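Local coordinates for protein papain-like protease (Human betacoronavirus 2c EMC/2012, PDB 4RNA) that probably cleaves the viral replicase polyprotein as a papain-like cysteine protease and, like related coronavirus enzymes, may also remove ubiquitin and ISG15 from host proteins, at residues Glu66-Ala69 and Leu70-Tyr74; Leu153-Tyr157 and Gly158-Phe162; Val201-Gln204 and Gly205-Cys209. All blocks are in the same frame, centred on the assembly; numbering follows the deposited sequence.

Contact 1: residues Glu66-Ala69 and Leu70-Tyr74; sequences ETKA and LKELY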
loop_
_atom_site.group_PDB
_atom_site.type_symbol
_atom_site.label_atom_id
_atom_site.label_comp_id
_atom_site.label_asym_id
_atom_site.label_seq_id
_atom_site.Cartn_x
_atom_site.Cartn_y
_atom_site.Cartn_z
ATOM N N GLU A 66 -22.029 7.719 -6.663
ATOM C CA GLU A 66 -21.206 6.521 -6.675
ATOM C C GLU A 66 -19.949 6.673 -5.805
ATOM O O GLU A 66 -19.530 5.706 -5.165
ATOM C CB GLU A 66 -20.831 6.153 -8.103
ATOM C CG GLU A 66 -22.030 5.593 -8.844
ATOM C CD GLU A 66 -21.847 5.622 -10.362
ATOM O OE1 GLU A 66 -21.047 6.459 -10.840
ATOM O OE2 GLU A 66 -22.579 4.842 -11.065
ATOM N N THR A 67 -19.357 7.872 -5.809
ATOM C CA THR A 67 -18.216 8.175 -4.965
ATOM C C THR A 67 -18.532 7.920 -3.480
ATOM O O THR A 67 -17.760 7.282 -2.730
ATOM C CB THR A 67 -17.779 9.638 -5.188
ATOM O OG1 THR A 67 -17.194 9.699 -6.492
ATOM C CG2 THR A 67 -16.790 10.027 -4.207
ATOM N N LYS A 68 -19.701 8.388 -3.071
ATOM C CA LYS A 68 -20.170 8.110 -1.726
ATOM C C LYS A 68 -20.509 6.640 -1.441
ATOM O O LYS A 68 -20.223 6.160 -0.348
ATOM C CB LYS A 68 -21.365 9.016 -1.434
ATOM C CG LYS A 68 -21.946 8.847 -0.045
ATOM C CD LYS A 68 -22.915 9.996 0.214
ATOM C CE LYS A 68 -24.084 9.588 1.086
ATOM N NZ LYS A 68 -25.206 10.532 0.822
ATOM N N ALA A 69 -21.130 5.932 -2.404
ATOM C CA ALA A 69 -21.368 4.504 -2.252
ATOM C C ALA A 69 -20.033 3.753 -2.141
ATOM O O ALA A 69 -19.883 2.830 -1.315
ATOM C CB ALA A 69 -22.199 3.959 -3.400
ATOM N N LEU A 70 -19.089 4.118 -2.989
ATOM C CA LEU A 70 -17.723 3.579 -2.923
ATOM C C LEU A 70 -17.138 3.748 -1.481
ATOM O O LEU A 70 -16.761 2.773 -0.826
ATOM C CB LEU A 70 -16.830 4.313 -3.941
ATOM C CG LEU A 70 -15.353 3.925 -3.935
ATOM C CD1 LEU A 70 -15.373 2.544 -4.527
ATOM C CD2 LEU A 70 -14.455 4.807 -4.812
ATOM N N LYS A 71 -17.094 4.967 -0.971
ATOM C CA LYS A 71 -16.543 5.192 0.375
ATOM C C LYS A 71 -17.303 4.397 1.448
ATOM O O LYS A 71 -16.701 3.876 2.393
ATOM C CB LYS A 71 -16.520 6.680 0.749
ATOM C CG LYS A 71 -15.620 7.544 -0.129
ATOM C CD LYS A 71 -15.447 8.942 0.464
ATOM C CE LYS A 71 -16.778 9.688 0.602
ATOM N NZ LYS A 71 -17.136 10.553 -0.573
ATOM N N GLU A 72 -18.615 4.297 1.307
ATOM C CA GLU A 72 -19.386 3.598 2.317
ATOM C C GLU A 72 -19.091 2.091 2.331
ATOM O O GLU A 72 -19.091 1.501 3.362
ATOM C CB GLU A 72 -20.873 3.855 2.145
ATOM C CG GLU A 72 -21.299 5.249 2.563
ATOM C CD GLU A 72 -22.738 5.564 2.184
ATOM O OE1 GLU A 72 -23.479 4.661 1.715
ATOM O OE2 GLU A 72 -23.150 6.737 2.343
ATOM N N LEU A 73 -18.813 1.481 1.190
ATOM C CA LEU A 73 -18.619 0.064 1.151
ATOM C C LEU A 73 -17.119 -0.303 1.329
ATOM O O LEU A 73 -16.766 -1.275 1.974
ATOM C CB LEU A 73 -19.137 -0.451 -0.180
ATOM C CG LEU A 73 -18.791 -1.893 -0.602
ATOM C CD1 LEU A 73 -19.324 -2.942 0.357
ATOM C CD2 LEU A 73 -19.327 -2.161 -2.015
ATOM N N TYR A 74 -16.249 0.488 0.735
ATOM C CA TYR A 74 -14.847 0.212 0.729
ATOM C C TYR A 74 -13.989 1.075 1.587
ATOM O O TYR A 74 -12.817 0.785 1.714
ATOM C CB TYR A 74 -14.317 0.313 -0.684
ATOM C CG TYR A 74 -14.909 -0.719 -1.595
ATOM C CD1 TYR A 74 -14.568 -2.066 -1.459
ATOM C CD2 TYR A 74 -15.820 -0.352 -2.625
ATOM C CE1 TYR A 74 -15.141 -2.990 -2.275
ATOM C CE2 TYR A 74 -16.352 -1.300 -3.478
ATOM C CZ TYR A 74 -15.992 -2.617 -3.304
ATOM O OH TYR A 74 -16.496 -3.638 -4.120
#

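Contact 2: residues Leu153-Tyr157 and Gly158-Phe162; sequences LIMAY and GNCTF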
loop_
_atom_site.group_PDB
_atom_site.type_symbol
_atom_site.label_atom_id
_atom_site.label_comp_id
_atom_site.label_asym_id
_atom_site.label_seq_id
_atom_site.Cartn_x
_atom_site.Cartn_y
_atom_site.Cartn_z
ATOM N N LEU A 153 -9.638 -8.776 -2.141
ATOM C CA LEU A 153 -9.599 -7.569 -1.358
ATOM C C LEU A 153 -8.315 -7.326 -0.530
ATOM O O LEU A 153 -7.803 -6.201 -0.488
ATOM C CB LEU A 153 -10.802 -7.523 -0.435
ATOM C CG LEU A 153 -12.151 -7.091 -1.045
ATOM C CD1 LEU A 153 -13.211 -7.156 0.041
ATOM C CD2 LEU A 153 -12.137 -5.693 -1.666
ATOM N N ILE A 154 -7.805 -8.367 0.150
ATOM C CA ILE A 154 -6.550 -8.275 0.861
ATOM C C ILE A 154 -5.500 -7.834 -0.132
ATOM O O ILE A 154 -4.723 -6.935 0.180
ATOM C CB ILE A 154 -6.152 -9.639 1.519
ATOM C CG1 ILE A 154 -7.039 -9.949 2.704
ATOM C CG2 ILE A 154 -4.669 -9.694 1.894
ATOM C CD1 ILE A 154 -6.653 -11.314 3.256
ATOM N N MET A 155 -5.430 -8.461 -1.300
ATOM C CA MET A 155 -4.465 -8.049 -2.305
ATOM C C MET A 155 -4.632 -6.566 -2.783
ATOM O O MET A 155 -3.618 -5.832 -2.967
ATOM C CB MET A 155 -4.528 -9.027 -3.484
ATOM C CG MET A 155 -3.929 -10.343 -3.086
ATOM S SD MET A 155 -4.107 -11.468 -4.464
ATOM C CE MET A 155 -2.552 -11.134 -5.301
ATOM N N ALA A 156 -5.887 -6.118 -2.936
ATOM C CA ALA A 156 -6.181 -4.758 -3.403
ATOM C C ALA A 156 -5.792 -3.752 -2.348
ATOM O O ALA A 156 -4.988 -2.823 -2.623
ATOM C CB ALA A 156 -7.651 -4.618 -3.846
ATOM N N TYR A 157 -6.276 -3.982 -1.119
ATOM C CA TYR A 157 -5.929 -3.100 -0.003
ATOM C C TYR A 157 -4.406 -3.175 0.310
ATOM O O TYR A 157 -3.830 -2.189 0.733
ATOM C CB TYR A 157 -6.713 -3.499 1.243
ATOM C CG TYR A 157 -8.152 -3.022 1.246
ATOM C CD1 TYR A 157 -8.468 -1.636 1.232
ATOM C CD2 TYR A 157 -9.195 -3.945 1.236
ATOM C CE1 TYR A 157 -9.796 -1.197 1.206
ATOM C CE2 TYR A 157 -10.538 -3.526 1.184
ATOM C CZ TYR A 157 -10.829 -2.158 1.197
ATOM O OH TYR A 157 -12.121 -1.752 1.175
ATOM N N GLY A 158 -3.759 -4.311 0.008
ATOM C CA GLY A 158 -2.345 -4.524 0.362
ATOM C C GLY A 158 -1.374 -4.094 -0.752
ATOM O O GLY A 158 -0.159 -4.062 -0.583
ATOM N N ASN A 159 -1.943 -3.741 -1.896
ATOM C CA ASN A 159 -1.234 -3.303 -3.051
ATOM C C ASN A 159 -0.338 -4.369 -3.513
ATOM O O ASN A 159 0.779 -4.068 -3.875
ATOM C CB ASN A 159 -0.408 -2.055 -2.744
ATOM C CG ASN A 159 -1.275 -0.863 -2.510
ATOM O OD1 ASN A 159 -2.163 -0.582 -3.293
ATOM N ND2 ASN A 159 -1.026 -0.146 -1.429
ATOM N N CYS A 160 -0.836 -5.603 -3.487
ATOM C CA CYS A 160 -0.118 -6.764 -4.011
ATOM C C CYS A 160 -0.302 -6.815 -5.504
ATOM O O CYS A 160 -1.382 -6.504 -6.034
ATOM C CB CYS A 160 -0.583 -8.078 -3.328
ATOM S SG CYS A 160 -0.673 -7.856 -1.527
ATOM N N THR A 161 0.760 -7.221 -6.181
ATOM C CA THR A 161 0.765 -7.293 -7.626
ATOM C C THR A 161 0.660 -8.774 -7.835
ATOM O O THR A 161 1.438 -9.537 -7.257
ATOM C CB THR A 161 2.111 -6.741 -8.232
ATOM O OG1 THR A 161 2.437 -5.448 -7.678
ATOM C CG2 THR A 161 2.021 -6.617 -9.693
ATOM N N PHE A 162 -0.350 -9.184 -8.585
ATOM C CA PHE A 162 -0.579 -10.557 -8.876
ATOM C C PHE A 162 0.691 -11.172 -9.463
ATOM O O PHE A 162 1.251 -10.647 -10.448
ATOM C CB PHE A 162 -1.756 -10.701 -9.846
ATOM C CG PHE A 162 -2.164 -12.125 -10.090
ATOM C CD1 PHE A 162 -3.005 -12.794 -9.197
ATOM C CD2 PHE A 162 -1.699 -12.816 -11.196
ATOM C CE1 PHE A 162 -3.381 -14.103 -9.423
ATOM C CE2 PHE A 162 -2.068 -14.132 -11.412
ATOM C CZ PHE A 162 -2.901 -14.781 -10.526
HETATM O O HOH W 1 -4.399 0.383 -2.435
#

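Contact 3: residues Val201-Gln204 and Gly205-Cys209; sequences VVLQ and GLKAC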
loop_
_atom_site.group_PDB
_atom_site.type_symbol
_atom_site.label_atom_id
_atom_site.label_comp_id
_atom_site.label_asym_id
_atom_site.label_seq_id
_atom_site.Cartn_x
_atom_site.Cartn_y
_atom_site.Cartn_z
ATOM N N VAL A 201 2.570 4.656 28.933
ATOM C CA VAL A 201 1.931 4.607 27.595
ATOM C C VAL A 201 0.894 3.459 27.581
ATOM O O VAL A 201 1.242 2.278 27.770
ATOM C CB VAL A 201 2.967 4.281 26.459
ATOM C CG1 VAL A 201 2.315 4.399 25.084
ATOM C CG2 VAL A 201 4.169 5.194 26.555
ATOM N N VAL A 202 -0.370 3.814 27.388
ATOM C CA VAL A 202 -1.473 2.857 27.352
ATOM C C VAL A 202 -1.954 2.658 25.906
ATOM O O VAL A 202 -2.298 3.645 25.219
ATOM C CB VAL A 202 -2.655 3.358 28.206
ATOM C CG1 VAL A 202 -3.875 2.408 28.158
ATOM C CG2 VAL A 202 -2.198 3.681 29.620
ATOM N N LEU A 203 -1.965 1.399 25.449
ATOM C CA LEU A 203 -2.596 1.024 24.173
ATOM C C LEU A 203 -3.835 0.146 24.432
ATOM O O LEU A 203 -3.841 -0.666 25.374
ATOM C CB LEU A 203 -1.583 0.275 23.285
ATOM C CG LEU A 203 -0.349 1.128 22.989
ATOM C CD1 LEU A 203 0.841 0.255 22.677
ATOM C CD2 LEU A 203 -0.647 2.104 21.866
ATOM N N GLN A 204 -4.885 0.328 23.612
ATOM C CA GLN A 204 -6.175 -0.377 23.744
ATOM C C GLN A 204 -6.599 -1.022 22.438
ATOM O O GLN A 204 -6.071 -0.668 21.405
ATOM C CB GLN A 204 -7.282 0.606 24.126
ATOM C CG GLN A 204 -6.768 1.624 25.114
ATOM C CD GLN A 204 -7.876 2.397 25.734
ATOM O OE1 GLN A 204 -8.699 1.828 26.446
ATOM N NE2 GLN A 204 -7.904 3.704 25.482
ATOM N N GLY A 205 -7.576 -1.929 22.507
ATOM C CA GLY A 205 -8.100 -2.633 21.332
ATOM C C GLY A 205 -7.069 -3.475 20.629
ATOM O O GLY A 205 -6.150 -4.081 21.252
ATOM N N LEU A 206 -7.201 -3.523 19.310
ATOM C CA LEU A 206 -6.266 -4.280 18.502
ATOM C C LEU A 206 -4.830 -3.892 18.686
ATOM O O LEU A 206 -3.968 -4.743 18.581
ATOM C CB LEU A 206 -6.613 -4.144 17.011
ATOM C CG LEU A 206 -7.665 -5.130 16.578
ATOM C CD1 LEU A 206 -7.895 -4.948 15.089
ATOM C CD2 LEU A 206 -7.182 -6.527 16.852
ATOM N N LYS A 207 -4.566 -2.601 18.900
ATOM C CA LYS A 207 -3.207 -2.110 19.152
ATOM C C LYS A 207 -2.507 -2.777 20.329
ATOM O O LYS A 207 -1.283 -2.995 20.276
ATOM C CB LYS A 207 -3.161 -0.579 19.309
ATOM C CG LYS A 207 -3.529 0.134 18.007
ATOM C CD LYS A 207 -3.088 1.595 17.978
ATOM C CE LYS A 207 -3.935 2.500 18.883
ATOM N NZ LYS A 207 -5.309 2.833 18.382
ATOM N N ALA A 208 -3.277 -3.107 21.373
ATOM C CA ALA A 208 -2.795 -3.893 22.516
ATOM C C ALA A 208 -2.492 -5.388 22.174
ATOM O O ALA A 208 -1.940 -6.083 22.989
ATOM C CB ALA A 208 -3.792 -3.799 23.692
ATOM N N CYS A 209 -2.808 -5.851 20.954
ATOM C CA CYS A 209 -2.747 -7.267 20.682
ATOM C C CYS A 209 -1.711 -7.600 19.684
ATOM O O CYS A 209 -1.663 -8.768 19.333
ATOM C CB CYS A 209 -4.062 -7.880 20.156
ATOM S SG CYS A 209 -5.542 -7.564 21.147
HETATM O O HOH W 2 -6.654 -0.382 18.566
#

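Contact 1: residues Glu66-Ala69 and Leu70-Tyr74
Lys68 and Glu72, one helical turn apart, meet through the chain of the lysine rather than its charge. The carboxylate oxygen OE2 of Glu72 lies 3.3 Å from CE of Lys68 and 3.4 Å from its CG, while Lys68 NZ stays 4.6 Å from Glu72 OE2, beyond a salt bridge. With Lys68 CG swung anti to the backbone N (chi1 -179°), the chain runs past the glutamate and carries the ammonium beyond it. Glu72 in turn lays its CG 3.2 Å from the carbonyl oxygen of Lys68. A second i to i+4 pair sits on the neighbouring flank: the bent chain of Lys71 brings NZ back to 3.7 Å from CG2 of Thr67, a meeting of ammonium and methyl.

Beneath these side chains run four consecutive helical bonds, from Leu70 N, Lys71 N, Glu72 N and Leu73 N to the carbonyls of Glu66, Thr67, Lys68 and Ala69. The one from Leu70 N to Glu66 O is the shortest, at 2.7 Å, and is nearly straight (168°).

At the start of helix 64-74, Glu66 sends OE2 to a salt bridge with Arg18, its OE1 accepts from Thr63 N, and Thr67 OG1 bonds to Thr63 O. On the inner side, Leu70 and Tyr74 pack against Leu82 of helix 81-92. The helix therefore joins the N-terminal sheet, which contributes Arg18, to the helical part of the protease. On its exposed face the Lys68-Glu72 pair probably adds only a weak, solvent-screened attraction, so local stability probably rests on the backbone bonds and the outside partners of Glu66 and Thr67.

Contact 2: residues Leu153-Tyr157 and Gly158-Phe162
Met155 and Cys160 close a Schellman motif, the C-terminal cap of helix 148-158, deep in the helical part of the chain. Its two defining bonds are Cys160 N to Met155 O at 2.8 Å, which lies in the carbonyl plane, and Asn159 N to Ala156 O at 3.3 Å, whose donor stands well above that plane. Asn159 takes positive phi (61°) to reverse the chain, and Gly158 N adds only weak bonds to Ile154 O and Met155 O.

Side chains close over the turn, the apolar contact that often accompanies this motif. Met155 CG rests 4.0 Å from Cys160 CB, and a bend at chi3 (91°) carries the methyl CE onward to Phe162, meeting its ring obliquely at CD1, 4.3 Å away. Cys160 SG settles over the methionine backbone, 3.9 Å from Met155 CA. On the polar side a water lies 2.6 Å from Asn159 OD1 and also near Ala156 O, a carbonyl that accepts from Arg84 as well.

Helix 81-92 covers one side through Val92 against Met155 and Ala91 against Phe162, helix 168-176 supplies Leu171 to Ile154 and Cys160, and helix 133-143 packs on Leu153.

Contact 3: residues Val201-Gln204 and Gly205-Cys209
Lys207 folds back over the end of strand 197-204, its CB 3.6 Å from the carbonyl oxygen of Gln204 and looking across at CB of Leu203, 4.4 Å away. Lys207 CG passes the oxygen of a bound water at 3.2 Å, a contact without a bond. CD continues outward, and Lys207 CE comes to 4.5 Å from CD2 of Leu203, a loose apolar approach. The bend at chi3 (-73°) sets CE there, and the one at chi4 (-75°) turns NZ back to the same water, which it reaches only by a weak hydrogen bond of 3.5 Å.

That water bridges the two segments by hydrogen bonds. It donates to Gln204 O at 2.9 Å and accepts from Lys207 N at 3.1 Å, so it is inserted between a strand carbonyl and the amide of the following turn. The lysine ammonium is a third and looser partner.

Gly205 supplies the change of direction, with positive phi (62°). After it, residues 206-208 form a short 3-10 turn, in which Ala208 N bonds weakly to Gly205 O and Cys209 N bonds to Leu206 O. The turn brings the methyl CB of Ala208 within 3.6 Å of Leu203 O. Ala208 also packs on Met187 of the neighbouring strand 186-193, where Leu203 has its backbone partner, and its carbonyl accepts from His241.

This is a strand-to-3-10 connection with a water at its bend. It lets the chain leave the ribbon of strands 186-193 and 197-204, whose far end supplies Cys193, at the end of the first strand, and Cys196, in the turn, to the zinc, and enter strand 210-212 of the adjoining mixed sheet, consistent with the fingers-to-palm passage of coronavirus papain-like proteases.

Contacts 1 and 2 touch although their centres are 19 Å apart: Tyr157 OH makes a probable hydrogen bond of 2.7 Å to Tyr74 O, and Tyr74 CE1 packs 4.1 Å from Leu153 CD2. The end of helix 64-74 is thereby tied to helix 148-158. Contact 3 stands apart, its nearest atoms about 15 Å from contact 1 and about 13 Å from contact 2, on the way to the zinc site of Cys193, Cys196, Cys228 and Cys230. In the assembly, Val201 of contact 3 packs on Ala64 of the second subunit, at the start of that subunit's copy of helix 64-74, while Thr161 of contact 2 meets Asp166 of that subunit.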